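Local coordinates for hydrolase, putative (Plasmodium vivax, PDB 2B30), which is probably a magnesium-dependent phosphatase of the haloacid dehalogenase superfamily, Cof-like subfamily, and holds a calcium ion in this crystal, at residues I32-T37 with L76-E81. Residues are numbered along the deposited sequence; the frame is centred on the assembly and turned at random.
Sequences IDFDGT and LSAFGE. With CA (calcium ion), chain E.
Every contact between the two segments runs through Phe-34, reaching from the metal-binding turn to Ala-78 and Phe-79. Its CB points toward residues 76-81, and with CG anti to the backbone N (chi1 -157°), beside the carbonyl carbon, the ring is carried on to helix 72-79. Beyond CG the ring divides its edge between two partners in 76-81; Asp-35 OD1 also lies in plane at that edge. CE1 on one flank sits over a face of Phe-79 near the rim, 3.8 Å from both CZ and CE2. The pair is T-shaped (edge-to-face), planes at 73°. On the other flank CE2 meets Ala-78 CB at 3.8 Å, and CZ touches the same methyl. Alanine's small methyl lets the helix backbone approach the CE2-CZ edge, while Phe-79 offers an electron-rich face to the C-H at CE1. The residues flanking Phe-34 serve the calcium: Asp-33 binds mainly through OD2 (2.2 Å), with OD1 more distant at 2.8 Å, and Asp-35 through its backbone O, with Asp-248 as a further ligand; this is the DxD motif of the HAD fold. Phe-34 thus packs helix 72-79 against the turn after strand 29-33, with Ile-66 of adjacent strand 63-67 touching both phenylalanines and Leu-84 of helix 81-87 against Phe-79.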
ATOM      1  N   ILE A  32       9.023 -14.573  -3.168  1.00 38.88           N
ATOM      2  CA  ILE A  32      10.388 -14.442  -3.641  1.00 36.65           C
ATOM      3  C   ILE A  32      10.425 -13.531  -4.846  1.00 35.71           C
ATOM      4  O   ILE A  32       9.741 -13.791  -5.839  1.00 37.08           O
ATOM      5  CB  ILE A  32      10.929 -15.811  -4.060  1.00 36.69           C
ATOM      6  CG1 ILE A  32      10.699 -16.833  -2.940  1.00 35.68           C
ATOM      7  CG2 ILE A  32      12.413 -15.708  -4.447  1.00 39.59           C
ATOM      8  CD1 ILE A  32      11.197 -18.239  -3.278  1.00 38.31           C
ATOM      9  N   ASP A  33      11.218 -12.469  -4.772  1.00 33.94           N
ATOM     10  CA  ASP A  33      11.446 -11.615  -5.944  1.00 34.75           C
ATOM     11  C   ASP A  33      12.278 -12.373  -6.976  1.00 33.86           C
ATOM     12  O   ASP A  33      13.050 -13.259  -6.616  1.00 33.58           O
ATOM     13  CB  ASP A  33      12.151 -10.324  -5.535  1.00 35.74           C
ATOM     14  CG  ASP A  33      12.457  -9.419  -6.710  1.00 36.94           C
ATOM     15  OD1 ASP A  33      11.588  -9.210  -7.590  1.00 40.73           O
ATOM     16  OD2 ASP A  33      13.587  -8.904  -6.755  1.00 40.05           O
ATOM     17  N   PHE A  34      12.102 -12.049  -8.252  1.00 34.30           N
ATOM     18  CA  PHE A  34      12.845 -12.730  -9.307  1.00 36.35           C
ATOM     19  C   PHE A  34      14.204 -12.057  -9.587  1.00 37.04           C
ATOM     20  O   PHE A  34      15.216 -12.492  -9.040  1.00 36.98           O
ATOM     21  CB  PHE A  34      12.000 -12.905 -10.579  1.00 35.95           C
ATOM     22  CG  PHE A  34      12.469 -14.037 -11.462  1.00 35.91           C
ATOM     23  CD1 PHE A  34      12.326 -15.361 -11.048  1.00 35.43           C
ATOM     24  CD2 PHE A  34      13.053 -13.784 -12.704  1.00 37.99           C
ATOM     25  CE1 PHE A  34      12.763 -16.417 -11.850  1.00 34.59           C
ATOM     26  CE2 PHE A  34      13.487 -14.830 -13.523  1.00 37.26           C
ATOM     27  CZ  PHE A  34      13.344 -16.149 -13.095  1.00 36.56           C
ATOM     28  N   ASP A  35      14.241 -11.000 -10.396  1.00 37.67           N
ATOM     29  CA  ASP A  35      15.525 -10.413 -10.790  1.00 37.88           C
ATOM     30  C   ASP A  35      16.147  -9.699  -9.624  1.00 39.56           C
ATOM     31  O   ASP A  35      15.458  -8.994  -8.878  1.00 43.10           O
ATOM     32  CB  ASP A  35      15.373  -9.408 -11.925  1.00 38.14           C
ATOM     33  CG  ASP A  35      14.832 -10.031 -13.164  1.00 38.09           C
ATOM     34  OD1 ASP A  35      13.634 -10.398 -13.150  1.00 41.84           O
ATOM     35  OD2 ASP A  35      15.599 -10.162 -14.139  1.00 39.63           O
ATOM     36  N   GLY A  36      17.456  -9.869  -9.478  1.00 39.31           N
ATOM     37  CA  GLY A  36      18.189  -9.264  -8.376  1.00 38.79           C
ATOM     38  C   GLY A  36      18.100 -10.068  -7.094  1.00 37.62           C
ATOM     39  O   GLY A  36      18.847  -9.805  -6.154  1.00 39.91           O
ATOM     40  N   THR A  37      17.200 -11.047  -7.053  1.00 35.68           N
ATOM     41  CA  THR A  37      17.009 -11.879  -5.872  1.00 36.01           C
ATOM     42  C   THR A  37      17.242 -13.335  -6.262  1.00 38.01           C
ATOM     43  O   THR A  37      18.258 -13.909  -5.904  1.00 41.04           O
ATOM     44  CB  THR A  37      15.595 -11.667  -5.250  1.00 33.85           C
ATOM     45  OG1 THR A  37      15.418 -10.284  -4.902  1.00 30.28           O
ATOM     46  CG2 THR A  37      15.411 -12.520  -4.013  1.00 30.84           C
ATOM     47  N   LEU A  76       8.822 -18.405 -16.552  1.00 44.02           N
ATOM     48  CA  LEU A  76       8.943 -19.799 -16.970  1.00 43.92           C
ATOM     49  C   LEU A  76      10.002 -20.001 -18.058  1.00 43.57           C
ATOM     50  O   LEU A  76      10.627 -21.053 -18.120  1.00 44.82           O
ATOM     51  CB  LEU A  76       7.604 -20.335 -17.471  1.00 44.55           C
ATOM     52  CG  LEU A  76       6.404 -20.388 -16.522  1.00 42.77           C
ATOM     53  CD1 LEU A  76       5.379 -21.328 -17.104  1.00 40.57           C
ATOM     54  CD2 LEU A  76       6.781 -20.824 -15.113  1.00 43.18           C
ATOM     55  N   SER A  77      10.192 -19.009 -18.919  1.00 43.18           N
ATOM     56  CA  SER A  77      11.257 -19.071 -19.920  1.00 43.52           C
ATOM     57  C   SER A  77      12.623 -19.050 -19.239  1.00 43.88           C
ATOM     58  O   SER A  77      13.444 -19.948 -19.436  1.00 42.11           O
ATOM     59  CB  SER A  77      11.150 -17.897 -20.886  1.00 42.66           C
ATOM     60  OG  SER A  77       9.887 -17.898 -21.524  1.00 44.85           O
ATOM     61  N   ALA A  78      12.838 -18.025 -18.421  1.00 43.56           N
ATOM     62  CA  ALA A  78      14.090 -17.830 -17.721  1.00 42.86           C
ATOM     63  C   ALA A  78      14.421 -19.038 -16.872  1.00 45.15           C
ATOM     64  O   ALA A  78      15.593 -19.381 -16.729  1.00 49.55           O
ATOM     65  CB  ALA A  78      14.019 -16.593 -16.861  1.00 42.61           C
ATOM     66  N   PHE A  79      13.394 -19.681 -16.316  1.00 45.28           N
ATOM     67  CA  PHE A  79      13.579 -20.895 -15.506  1.00 45.63           C
ATOM     68  C   PHE A  79      14.035 -22.087 -16.350  1.00 45.98           C
ATOM     69  O   PHE A  79      14.957 -22.806 -15.967  1.00 47.34           O
ATOM     70  CB  PHE A  79      12.276 -21.287 -14.783  1.00 46.03           C
ATOM     71  CG  PHE A  79      12.162 -20.780 -13.359  1.00 45.97           C
ATOM     72  CD1 PHE A  79      13.172 -21.004 -12.434  1.00 45.05           C
ATOM     73  CD2 PHE A  79      11.006 -20.133 -12.932  1.00 45.10           C
ATOM     74  CE1 PHE A  79      13.050 -20.555 -11.124  1.00 44.56           C
ATOM     75  CE2 PHE A  79      10.879 -19.689 -11.618  1.00 43.46           C
ATOM     76  CZ  PHE A  79      11.902 -19.898 -10.718  1.00 44.08           C
ATOM     77  N   GLY A  80      13.365 -22.303 -17.481  1.00 46.07           N
ATOM     78  CA  GLY A  80      13.627 -23.451 -18.345  1.00 45.51           C
ATOM     79  C   GLY A  80      12.839 -24.673 -17.911  1.00 46.19           C
ATOM     80  O   GLY A  80      12.768 -24.977 -16.721  1.00 46.46           O
ATOM     81  N   GLU A  81      12.274 -25.388 -18.884  1.00 47.47           N
ATOM     82  CA  GLU A  81      11.443 -26.573 -18.626  1.00 47.84           C
ATOM     83  C   GLU A  81      12.050 -27.563 -17.616  1.00 50.04           C
ATOM     84  O   GLU A  81      11.315 -28.152 -16.812  1.00 50.38           O
ATOM     85  CB  GLU A  81      11.128 -27.305 -19.934  1.00 45.40           C
TER
HETATM   86 CA    CA E 302      13.693  -7.537  -8.505  1.00 42.93          CA